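Local structure of thermosome subunit (Methanococcoides burtonii, 3AQ1) at residues I190-C195 against R274-T279; I94-D99 against G356-G361; I151-R156 against V325-G330. The protein probably binds unfolded proteins and helps them to fold at the expense of ATP, as a group II chaperonin. All blocks are in the same frame, centred on the assembly; numbering follows the deposited sequence.

Contact 1 of 3, residues I190-C195 against R274-T279; sequences ILLLSC and RLSKVT
Two torsions bring Leu-192 against helix 269-279: chi1 of -51° sets CG beside the backbone N, and chi2 of 174° extends CD1 away from CA as the reaching methyl. That methyl lies against the helix backbone, with CD1 of Leu-192 3.4 Å from N of Ser-276 and 3.9 Å from its CB. CB of Leu-275 is met by both methyls of Leu-192, CD2 at 3.8 Å, while CD1 alone goes on to Ser-276. Two residues back along the strand, Ile-190 brings its terminal CD1 to within 3.5 Å of CG2 of Thr-279, the two side chains crossing at about a right angle.

With its hydroxyl turned back to the helix, the threonine presents its methyl to the strand. OG1 of Thr-279 donates to O of Leu-275 at 2.7 Å from above the carbonyl plane, while N of Thr-279 reaches the same oxygen at 2.9 Å from the opposite face. Two donors thus grip one carbonyl, and OG1 is also bonded to N of Ala-281. Ser-276 turns its OG to O of Ala-281, so Leu-192 meets this residue at its backbone and CB. With an alanine in place of Leu-192 both methyls would be gone, which would probably open a gap beside Leu-275 and the Ser-276 backbone.

Phe-243 on strand 241-244 touches Ile-190, Leu-192 and Leu-275, while Leu-170 and Val-314 meet Leu-275 from other strands. Strand and helix segments run close to antiparallel (151°), their axes 9.5 Å apart at closest approach. This is helix-on-sheet packing of an alpha/beta domain, consistent with the core of the substrate-binding apical domain in group II chaperonins.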
# COMPACT_ATOMS: atom_id res chain seq x y z
N ILE A 190 -12.07 -26.19 7.67
CA ILE A 190 -11.83 -25.93 6.26
C ILE A 190 -10.60 -26.64 5.73
O ILE A 190 -9.52 -26.58 6.32
CB ILE A 190 -11.67 -24.43 6.04
CG1 ILE A 190 -12.97 -23.73 6.40
CG2 ILE A 190 -11.24 -24.16 4.60
CD1 ILE A 190 -12.79 -22.30 6.75
N LEU A 191 -10.80 -27.32 4.60
CA LEU A 191 -9.72 -28.01 3.91
C LEU A 191 -9.44 -27.30 2.58
O LEU A 191 -10.36 -27.06 1.81
CB LEU A 191 -10.11 -29.48 3.67
CG LEU A 191 -9.15 -30.42 2.95
CD1 LEU A 191 -7.97 -30.77 3.84
CD2 LEU A 191 -9.85 -31.69 2.50
N LEU A 192 -8.18 -26.95 2.32
CA LEU A 192 -7.81 -26.33 1.04
C LEU A 192 -7.06 -27.32 0.16
O LEU A 192 -6.06 -27.89 0.58
CB LEU A 192 -6.99 -25.05 1.26
CG LEU A 192 -7.65 -24.10 2.25
CD1 LEU A 192 -6.78 -22.91 2.59
CD2 LEU A 192 -8.97 -23.64 1.72
N LEU A 193 -7.56 -27.55 -1.06
CA LEU A 193 -6.90 -28.44 -2.01
C LEU A 193 -6.43 -27.68 -3.24
O LEU A 193 -7.22 -26.99 -3.88
CB LEU A 193 -7.84 -29.56 -2.47
CG LEU A 193 -8.52 -30.44 -1.41
CD1 LEU A 193 -9.33 -31.56 -2.04
CD2 LEU A 193 -7.51 -31.00 -0.46
N SER A 194 -5.16 -27.80 -3.58
CA SER A 194 -4.66 -27.28 -4.85
C SER A 194 -4.68 -28.41 -5.87
O SER A 194 -4.58 -28.18 -7.07
CB SER A 194 -3.25 -26.72 -4.70
OG SER A 194 -2.34 -27.77 -4.38
N CYS A 195 -4.82 -29.64 -5.39
CA CYS A 195 -4.94 -30.77 -6.28
C CYS A 195 -6.40 -31.03 -6.64
O CYS A 195 -7.30 -30.68 -5.88
CB CYS A 195 -4.33 -32.03 -5.65
SG CYS A 195 -5.12 -32.61 -4.16
N ARG A 274 -5.64 -16.56 0.07
CA ARG A 274 -6.34 -15.79 1.08
C ARG A 274 -7.03 -16.70 2.12
O ARG A 274 -6.95 -16.43 3.32
CB ARG A 274 -7.35 -14.84 0.42
CG ARG A 274 -6.77 -13.76 -0.44
CD ARG A 274 -7.83 -12.66 -0.67
NE ARG A 274 -7.64 -11.94 -1.92
CZ ARG A 274 -7.04 -10.76 -2.02
NH1 ARG A 274 -6.59 -10.14 -0.93
NH2 ARG A 274 -6.89 -10.19 -3.22
N LEU A 275 -7.69 -17.76 1.66
CA LEU A 275 -8.30 -18.72 2.58
C LEU A 275 -7.27 -19.26 3.56
O LEU A 275 -7.53 -19.36 4.76
CB LEU A 275 -9.00 -19.86 1.84
CG LEU A 275 -10.31 -19.47 1.17
CD1 LEU A 275 -10.63 -20.39 0.01
CD2 LEU A 275 -11.44 -19.40 2.18
N SER A 276 -6.09 -19.58 3.04
CA SER A 276 -5.03 -20.11 3.88
C SER A 276 -4.66 -19.15 5.01
O SER A 276 -4.54 -19.56 6.16
CB SER A 276 -3.80 -20.44 3.03
OG SER A 276 -2.87 -21.20 3.78
N LYS A 277 -4.51 -17.87 4.69
CA LYS A 277 -4.08 -16.90 5.69
C LYS A 277 -5.15 -16.59 6.73
O LYS A 277 -4.86 -16.59 7.93
CB LYS A 277 -3.55 -15.60 5.06
CG LYS A 277 -2.24 -15.76 4.29
CD LYS A 277 -2.07 -14.63 3.27
CE LYS A 277 -0.95 -14.92 2.27
NZ LYS A 277 -1.07 -14.06 1.05
N VAL A 278 -6.38 -16.31 6.29
CA VAL A 278 -7.45 -16.01 7.25
C VAL A 278 -7.97 -17.21 8.06
O VAL A 278 -8.40 -17.01 9.18
CB VAL A 278 -8.67 -15.23 6.65
CG1 VAL A 278 -8.23 -13.92 6.06
CG2 VAL A 278 -9.41 -16.06 5.63
N THR A 279 -7.92 -18.42 7.50
CA THR A 279 -8.46 -19.59 8.21
C THR A 279 -7.44 -20.47 8.89
O THR A 279 -7.81 -21.25 9.76
CB THR A 279 -9.25 -20.54 7.30
OG1 THR A 279 -8.34 -21.25 6.45
CG2 THR A 279 -10.28 -19.81 6.48

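Contact 2 of 3, residues I94-D99 against G356-G361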
# COMPACT_ATOMS: atom_id res chain seq x y z
N ILE A 94 4.25 16.37 9.31
CA ILE A 94 2.92 16.51 9.89
C ILE A 94 2.50 15.15 10.39
O ILE A 94 2.58 14.17 9.66
CB ILE A 94 1.92 16.96 8.83
CG1 ILE A 94 2.42 18.25 8.16
CG2 ILE A 94 0.53 17.10 9.42
CD1 ILE A 94 1.42 18.89 7.24
N ALA A 95 2.05 15.08 11.64
CA ALA A 95 1.70 13.80 12.27
C ALA A 95 0.30 13.35 11.91
O ALA A 95 -0.65 14.14 11.92
CB ALA A 95 1.87 13.85 13.79
N ILE A 96 0.18 12.07 11.60
CA ILE A 96 -1.09 11.49 11.21
C ILE A 96 -1.37 10.26 12.05
O ILE A 96 -0.63 9.28 12.00
CB ILE A 96 -1.11 11.13 9.72
CG1 ILE A 96 -0.78 12.36 8.90
CG2 ILE A 96 -2.48 10.58 9.31
CD1 ILE A 96 -1.87 13.42 8.97
N SER A 97 -2.45 10.32 12.82
CA SER A 97 -2.88 9.20 13.65
C SER A 97 -3.98 8.43 12.94
O SER A 97 -4.75 9.02 12.16
CB SER A 97 -3.40 9.73 14.99
OG SER A 97 -4.41 8.88 15.53
N PRO A 98 -4.08 7.12 13.20
CA PRO A 98 -5.17 6.30 12.67
C PRO A 98 -6.49 6.90 13.09
O PRO A 98 -7.54 6.44 12.65
CB PRO A 98 -4.99 4.96 13.37
CG PRO A 98 -3.58 4.93 13.81
CD PRO A 98 -3.21 6.35 14.10
N ASP A 99 -6.42 7.93 13.94
CA ASP A 99 -7.61 8.57 14.48
C ASP A 99 -7.95 9.86 13.79
O ASP A 99 -9.12 10.23 13.74
CB ASP A 99 -7.42 8.84 15.97
CG ASP A 99 -7.68 7.61 16.82
OD1 ASP A 99 -8.39 6.68 16.36
OD2 ASP A 99 -7.16 7.58 17.95
N GLY A 356 3.30 7.26 10.35
CA GLY A 356 2.82 8.15 11.40
C GLY A 356 3.02 9.61 11.04
O GLY A 356 2.67 10.51 11.81
N LYS A 357 3.60 9.85 9.86
CA LYS A 357 3.94 11.20 9.42
C LYS A 357 3.82 11.32 7.91
O LYS A 357 4.02 10.34 7.18
CB LYS A 357 5.36 11.56 9.87
CG LYS A 357 5.77 10.88 11.19
CD LYS A 357 6.75 11.71 12.01
CE LYS A 357 7.42 10.88 13.09
NZ LYS A 357 8.35 9.86 12.50
N VAL A 358 3.46 12.51 7.45
CA VAL A 358 3.52 12.81 6.02
C VAL A 358 4.30 14.10 5.80
O VAL A 358 4.40 14.94 6.70
CB VAL A 358 2.14 13.01 5.41
CG1 VAL A 358 1.25 11.85 5.73
CG2 VAL A 358 1.53 14.30 5.91
N VAL A 359 4.84 14.22 4.59
CA VAL A 359 5.52 15.42 4.13
C VAL A 359 4.59 16.06 3.11
O VAL A 359 3.78 15.37 2.51
CB VAL A 359 6.83 15.05 3.40
CG1 VAL A 359 7.53 16.29 2.90
CG2 VAL A 359 7.74 14.29 4.33
N VAL A 360 4.69 17.37 2.92
CA VAL A 360 3.98 17.98 1.80
C VAL A 360 4.95 18.22 0.67
O VAL A 360 6.15 18.26 0.90
CB VAL A 360 3.28 19.27 2.19
CG1 VAL A 360 1.98 18.93 2.88
CG2 VAL A 360 4.19 20.10 3.09
N GLY A 361 4.41 18.40 -0.53
CA GLY A 361 5.22 18.38 -1.74
C GLY A 361 5.56 19.74 -2.31
O GLY A 361 5.66 20.73 -1.58
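Ile-94 and Val-358 form an antiparallel hydrogen-bonded pair. N of Ile-94 donates to O of Val-358 at 3.0 Å, nearly along the axis of that carbonyl, and N of Val-358 returns a bond to O of Ile-94 at 2.9 Å, this one in the carbonyl plane. A third bond, just beyond the paired residues, runs from N of Ile-96 to O of Gly-356 at 2.9 Å; here the donor stands 53° out of the acceptor's plane although the N-H points almost straight at the oxygen. Ala-95 and Lys-357 are the non-hydrogen-bonded pair between these bonds, and CA of Lys-357 adds a CA-H...O contact to O of Ile-94 at 3.3 Å.

Apolar branches meet on the face bearing Ile-94 and Val-358. A chi1 of -52° turns CG1 of Val-358, anti to the carbonyl carbon, to Ile-96 and CG2 to Ile-94: CG1 takes CG1 of Ile-96 at 3.8 Å, crossing it at a slant, while CG2 lies 4.0 Å from CB of Ile-94. One valine therefore serves both isoleucines.

Further out, Ala-103, Leu-104 and Ile-107 of helix 101-109 pack on Ile-96, and Val-352 of helix 332-355 touches both Ile-96 and Val-358. Gly-356, the first residue beyond that helix, has a positive phi of 76°, a conformation that favours glycine and turns the chain into strand 357-360. Val-359 bonds on to Glu-447, making 357-360 the middle strand of three, in an antiparallel sheet that probably lies where the equatorial and intermediate domains of the chaperonin join. On the other face, Lys-357 carries its NZ to a salt bridge with Glu-90 of helix 71-92.

The straight backbone bonds would pair these strands largely whatever their side chains, whereas the apolar face probably depends on how Val-358 fits the isoleucines.

Contact 3 of 3, residues I151-R156 against V325-G330; sequences IKIEKR and VLLHGG
Backbone bonds hold Glu-154 between Val-325 and Leu-327 in a parallel pairing. N of Glu-154 donates to O of Val-325 at 3.0 Å and nearly straight, while its O accepts from N of Leu-327 at 3.0 Å, tilted 28° from the carbonyl plane. N of Val-325 to O of Lys-152, at 2.9 Å, and N of Arg-156 to O of Leu-327 extend the ladder at either end.

Apolar contacts lie on both faces. CG2 of Ile-153 runs alongside CB of Leu-327 at 4.2 Å, on the face where Leu-342 of helix 332-355 packs against Ile-153. On the other, CD2 of Leu-326 meets CB of Glu-154 at 3.8 Å.

With CG of His-328 anti to its carbonyl carbon (chi1 -73°), the ring stands beside Arg-156, whose CB sits 3.7 Å from the ring centroid, over the face, as a CH-pi contact. The guanidinium and ring planes are 85° apart, so they do not stack.

Charge is paired along one strand, NZ of Lys-152 lying 3.3 Å from OE1 of Glu-154, with Asp-271 as a second acidic partner.

Strand 323-329 is the centre of a mixed three-stranded sheet backed by a long helix, probably part of the chaperonin intermediate domain.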
# COMPACT_ATOMS: atom_id res chain seq x y z
N ILE A 151 -6.88 -6.82 2.94
CA ILE A 151 -8.02 -6.30 2.18
C ILE A 151 -8.16 -6.94 0.81
O ILE A 151 -7.24 -6.98 0.02
CB ILE A 151 -8.00 -4.78 2.09
CG1 ILE A 151 -8.12 -4.19 3.50
CG2 ILE A 151 -9.13 -4.28 1.20
CD1 ILE A 151 -8.19 -2.70 3.55
N LYS A 152 -9.34 -7.48 0.54
CA LYS A 152 -9.66 -7.98 -0.78
C LYS A 152 -10.78 -7.12 -1.37
O LYS A 152 -11.77 -6.84 -0.71
CB LYS A 152 -10.10 -9.44 -0.73
CG LYS A 152 -10.74 -9.88 -2.04
CD LYS A 152 -11.32 -11.27 -2.00
CE LYS A 152 -12.13 -11.51 -3.26
NZ LYS A 152 -12.24 -12.95 -3.58
N ILE A 153 -10.61 -6.69 -2.61
CA ILE A 153 -11.66 -5.95 -3.27
C ILE A 153 -12.36 -6.86 -4.25
O ILE A 153 -11.73 -7.50 -5.08
CB ILE A 153 -11.14 -4.70 -4.00
CG1 ILE A 153 -10.25 -3.88 -3.05
CG2 ILE A 153 -12.29 -3.87 -4.44
CD1 ILE A 153 -9.93 -2.48 -3.55
N GLU A 154 -13.67 -6.96 -4.11
CA GLU A 154 -14.49 -7.78 -4.98
C GLU A 154 -15.51 -6.82 -5.58
O GLU A 154 -16.32 -6.23 -4.86
CB GLU A 154 -15.20 -8.89 -4.19
CG GLU A 154 -16.12 -9.76 -5.02
CD GLU A 154 -15.35 -10.73 -5.89
OE1 GLU A 154 -14.21 -11.07 -5.49
OE2 GLU A 154 -15.87 -11.14 -6.96
N LYS A 155 -15.44 -6.62 -6.89
CA LYS A 155 -16.27 -5.58 -7.48
C LYS A 155 -17.63 -6.10 -7.91
O LYS A 155 -17.75 -7.06 -8.67
CB LYS A 155 -15.53 -4.84 -8.61
CG LYS A 155 -14.95 -5.71 -9.69
CD LYS A 155 -13.67 -5.12 -10.27
CE LYS A 155 -13.14 -6.04 -11.36
NZ LYS A 155 -11.77 -5.66 -11.80
N ARG A 156 -18.66 -5.46 -7.36
CA ARG A 156 -20.04 -5.78 -7.70
C ARG A 156 -20.67 -4.68 -8.58
O ARG A 156 -21.04 -3.60 -8.09
CB ARG A 156 -20.84 -5.97 -6.41
CG ARG A 156 -20.21 -6.92 -5.41
CD ARG A 156 -21.24 -7.93 -4.90
NE ARG A 156 -21.70 -8.83 -5.95
CZ ARG A 156 -20.89 -9.53 -6.75
NH1 ARG A 156 -19.57 -9.43 -6.61
NH2 ARG A 156 -21.39 -10.32 -7.67
N VAL A 325 -13.99 -5.71 0.78
CA VAL A 325 -14.86 -4.64 0.33
C VAL A 325 -15.65 -5.16 -0.86
O VAL A 325 -15.06 -5.44 -1.90
CB VAL A 325 -14.06 -3.42 -0.17
CG1 VAL A 325 -15.01 -2.35 -0.63
CG2 VAL A 325 -13.11 -2.88 0.89
N LEU A 326 -16.96 -5.31 -0.71
CA LEU A 326 -17.80 -5.47 -1.88
C LEU A 326 -18.05 -4.08 -2.45
O LEU A 326 -18.87 -3.32 -1.93
CB LEU A 326 -19.12 -6.14 -1.52
CG LEU A 326 -18.99 -7.53 -0.91
CD1 LEU A 326 -20.35 -8.10 -0.62
CD2 LEU A 326 -18.21 -8.42 -1.85
N LEU A 327 -17.30 -3.73 -3.50
CA LEU A 327 -17.36 -2.40 -4.10
C LEU A 327 -18.47 -2.29 -5.15
O LEU A 327 -18.48 -3.06 -6.12
CB LEU A 327 -16.02 -2.07 -4.75
CG LEU A 327 -15.83 -0.69 -5.37
CD1 LEU A 327 -16.08 0.38 -4.33
CD2 LEU A 327 -14.43 -0.57 -5.94
N HIS A 328 -19.39 -1.35 -4.95
CA HIS A 328 -20.46 -1.09 -5.93
C HIS A 328 -20.26 0.21 -6.73
O HIS A 328 -19.74 1.20 -6.21
CB HIS A 328 -21.82 -1.05 -5.23
CG HIS A 328 -22.31 -2.40 -4.81
ND1 HIS A 328 -22.07 -2.91 -3.55
CD2 HIS A 328 -23.02 -3.34 -5.47
CE1 HIS A 328 -22.61 -4.12 -3.46
NE2 HIS A 328 -23.19 -4.40 -4.61
N GLY A 329 -20.70 0.19 -7.98
CA GLY A 329 -20.68 1.36 -8.85
C GLY A 329 -21.87 1.33 -9.79
O GLY A 329 -22.57 0.33 -9.85
N GLY A 330 -22.12 2.43 -10.52
CA GLY A 330 -23.26 2.47 -11.41
C GLY A 330 -23.25 1.35 -12.45
O GLY A 330 -24.26 0.69 -12.69

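Contact 1 is the buried one, whereas contacts 2 and 3 each combine buried residues with exposed ones. Its strand and helix meet mainly through apolar side-chain atoms; the other two are strand pairings governed by backbone bonds, antiparallel in 94-99/356-361 and parallel in 151-156/325-330. Helix 332-355 links those two: it follows strand 323-329, packs on Ile-153 and ends just before Gly-356, although their nearest atoms remain about 13 Å apart. Contacts 1 and 3 touch directly, where CZ of Arg-274 packs 3.6 Å from CB of Lys-152. Contacts 1 and 2, centres 37 Å apart, lie on opposite sides of the chain's centre.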